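Local structure of D-lactate dehydrogenase (Fermentative) (Pseudomonas aeruginosa, 6ABJ) at residues A34-H39 / T326-I331. The protein interconverts pyruvate and D-lactate with NADH/NAD+ as cofactor, as a tetrameric fermentative dehydrogenase of the D-isomer specific 2-hydroxyacid dehydrogenase family. Numbering follows the deposited sequence.
Sequences ASNHRH and TTLDNI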
loop_
_atom_site.group_PDB
_atom_site.type_symbol
_atom_site.label_atom_id
_atom_site.label_comp_id
_atom_site.label_asym_id
_atom_site.label_seq_id
_atom_site.Cartn_x
_atom_site.Cartn_y
_atom_site.Cartn_z
ATOM N N ALA B 34 -13.123 -24.606 -20.581
ATOM C CA ALA B 34 -12.701 -24.502 -21.967
ATOM C C ALA B 34 -12.059 -25.801 -22.429
ATOM O O ALA B 34 -12.301 -26.256 -23.559
ATOM C CB ALA B 34 -11.723 -23.351 -22.122
ATOM N N SER B 35 -11.274 -26.415 -21.533
ATOM C CA SER B 35 -10.587 -27.634 -21.880
ATOM C C SER B 35 -11.565 -28.818 -22.051
ATOM O O SER B 35 -11.287 -29.767 -22.785
ATOM C CB SER B 35 -9.544 -27.946 -20.810
ATOM O OG SER B 35 -8.932 -29.180 -21.140
ATOM N N ASN B 36 -12.697 -28.735 -21.393
ATOM C CA ASN B 36 -13.749 -29.774 -21.422
ATOM C C ASN B 36 -14.526 -29.864 -22.765
ATOM O O ASN B 36 -15.302 -30.794 -22.963
ATOM C CB ASN B 36 -14.740 -29.533 -20.266
ATOM C CG ASN B 36 -15.553 -30.770 -19.894
ATOM O OD1 ASN B 36 -15.076 -31.938 -19.936
ATOM N ND2 ASN B 36 -16.790 -30.526 -19.521
ATOM N N HIS B 37 -14.258 -28.950 -23.703
ATOM C CA HIS B 37 -14.913 -28.942 -25.028
ATOM C C HIS B 37 -14.591 -30.193 -25.845
ATOM O O HIS B 37 -15.285 -30.483 -26.797
ATOM C CB HIS B 37 -14.586 -27.663 -25.838
ATOM C CG HIS B 37 -15.142 -26.398 -25.236
ATOM N ND1 HIS B 37 -16.167 -26.394 -24.308
ATOM C CD2 HIS B 37 -14.826 -25.095 -25.446
ATOM C CE1 HIS B 37 -16.448 -25.148 -23.966
ATOM N NE2 HIS B 37 -15.649 -24.340 -24.641
ATOM N N ARG B 38 -13.561 -30.942 -25.462
ATOM C CA ARG B 38 -13.239 -32.213 -26.103
ATOM C C ARG B 38 -13.389 -33.393 -25.130
ATOM O O ARG B 38 -12.842 -34.443 -25.373
ATOM C CB ARG B 38 -11.815 -32.172 -26.714
ATOM C CG ARG B 38 -10.802 -31.302 -25.951
ATOM C CD ARG B 38 -10.977 -29.844 -26.403
ATOM N NE ARG B 38 -10.102 -28.920 -25.699
ATOM C CZ ARG B 38 -8.806 -28.767 -25.964
ATOM N NH1 ARG B 38 -8.217 -29.482 -26.914
ATOM N NH2 ARG B 38 -8.087 -27.895 -25.277
ATOM N N HIS B 39 -14.148 -33.232 -24.047
ATOM C CA HIS B 39 -14.423 -34.352 -23.150
ATOM C C HIS B 39 -15.884 -34.454 -22.762
ATOM O O HIS B 39 -16.422 -35.543 -22.732
ATOM C CB HIS B 39 -13.565 -34.289 -21.870
ATOM C CG HIS B 39 -12.102 -34.401 -22.130
ATOM N ND1 HIS B 39 -11.481 -35.603 -22.415
ATOM C CD2 HIS B 39 -11.138 -33.453 -22.196
ATOM C CE1 HIS B 39 -10.199 -35.393 -22.644
ATOM N NE2 HIS B 39 -9.969 -34.095 -22.516
ATOM N N THR B 326 -4.079 -31.458 -19.715
ATOM C CA THR B 326 -3.340 -32.551 -19.174
ATOM C C THR B 326 -4.186 -33.297 -18.138
ATOM O O THR B 326 -4.284 -34.542 -18.186
ATOM C CB THR B 326 -1.985 -32.099 -18.639
ATOM O OG1 THR B 326 -1.170 -31.776 -19.789
ATOM C CG2 THR B 326 -1.328 -33.210 -17.922
ATOM N N THR B 327 -4.847 -32.564 -17.243
ATOM C CA THR B 327 -5.591 -33.207 -16.158
ATOM C C THR B 327 -6.830 -33.978 -16.724
ATOM O O THR B 327 -7.067 -35.119 -16.337
ATOM C CB THR B 327 -6.004 -32.160 -15.131
ATOM O OG1 THR B 327 -4.807 -31.572 -14.574
ATOM C CG2 THR B 327 -6.858 -32.750 -14.033
ATOM N N LEU B 328 -7.580 -33.363 -17.641
ATOM C CA LEU B 328 -8.711 -34.030 -18.267
ATOM C C LEU B 328 -8.253 -35.242 -19.112
ATOM O O LEU B 328 -8.877 -36.327 -19.038
ATOM C CB LEU B 328 -9.571 -33.029 -19.069
ATOM C CG LEU B 328 -10.248 -31.939 -18.207
ATOM C CD1 LEU B 328 -11.297 -31.147 -18.967
ATOM C CD2 LEU B 328 -10.865 -32.484 -16.933
ATOM N N ASP B 329 -7.152 -35.098 -19.858
ATOM C CA ASP B 329 -6.575 -36.243 -20.557
ATOM C C ASP B 329 -6.161 -37.346 -19.593
ATOM O O ASP B 329 -6.354 -38.537 -19.899
ATOM C CB ASP B 329 -5.403 -35.852 -21.462
ATOM C CG ASP B 329 -5.847 -35.087 -22.724
ATOM O OD1 ASP B 329 -7.079 -35.059 -23.052
ATOM O OD2 ASP B 329 -4.948 -34.551 -23.422
ATOM N N ASN B 330 -5.566 -36.987 -18.452
ATOM C CA ASN B 330 -5.191 -37.991 -17.454
ATOM C C ASN B 330 -6.419 -38.781 -16.990
ATOM O O ASN B 330 -6.348 -39.991 -16.720
ATOM C CB ASN B 330 -4.515 -37.385 -16.201
ATOM C CG ASN B 330 -3.131 -36.886 -16.450
ATOM O OD1 ASN B 330 -2.473 -37.206 -17.444
ATOM N ND2 ASN B 330 -2.644 -36.059 -15.492
ATOM N N ILE B 331 -7.531 -38.076 -16.889
ATOM C CA ILE B 331 -8.749 -38.665 -16.359
ATOM C C ILE B 331 -9.342 -39.630 -17.414
ATOM O O ILE B 331 -9.806 -40.736 -17.048
ATOM C CB ILE B 331 -9.768 -37.573 -15.920
ATOM C CG1 ILE B 331 -9.320 -36.929 -14.596
ATOM C CG2 ILE B 331 -11.153 -38.168 -15.670
ATOM C CD1 ILE B 331 -10.035 -35.634 -14.252
#
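N36 and L328 form the nearest CA pair of the two segments, 7.3 Å apart, a gap filled largely by the L328 side chain. At 34-39 helix 26-35 gives way to a 3-10 turn at 36-37; H39 N is bonded to N36 O (2.9 Å), and CB of H39 points toward 326-331, which is regular helix throughout. L328 is the main hydrophobic element. With chi1 -64° and chi2 -169°, its CD1 extends to S35 and N36, 3.7 Å from N36 N and 3.8 Å from S35 OG. The N36 side chain crosses that of L328 at about a right angle, with N36 OD1 4.0 Å from L328 CD1. The polar ends of both are satisfied elsewhere: S35 OG is hydrogen-bonded to D325 OD1, and N36 OD1 accepts from F41 N. Nearer the base of the leucine, the H39 ring packs against the CB methylene (H39 CD2 to L328 CB 3.5 Å), while L328 O lies over one ring face. D329 meets the same imidazole differently: OD1 sits at the ring edge, in its plane, 3.1 Å from H39 NE2, although the ring and carboxylate planes are 67° apart. H39 also stacks on F41, and R38 NH2 forms a salt bridge with D325 OD1, linking R38 to helix 317-335. Away from the NADH sites, this plain packing joins helix 26-35 to the chain's last helix, 317-335, whose L328 and I331 touch I19 in strand 18-21 of the five-stranded parallel sheet, distinct from the seven-stranded Rossmann-type sheet.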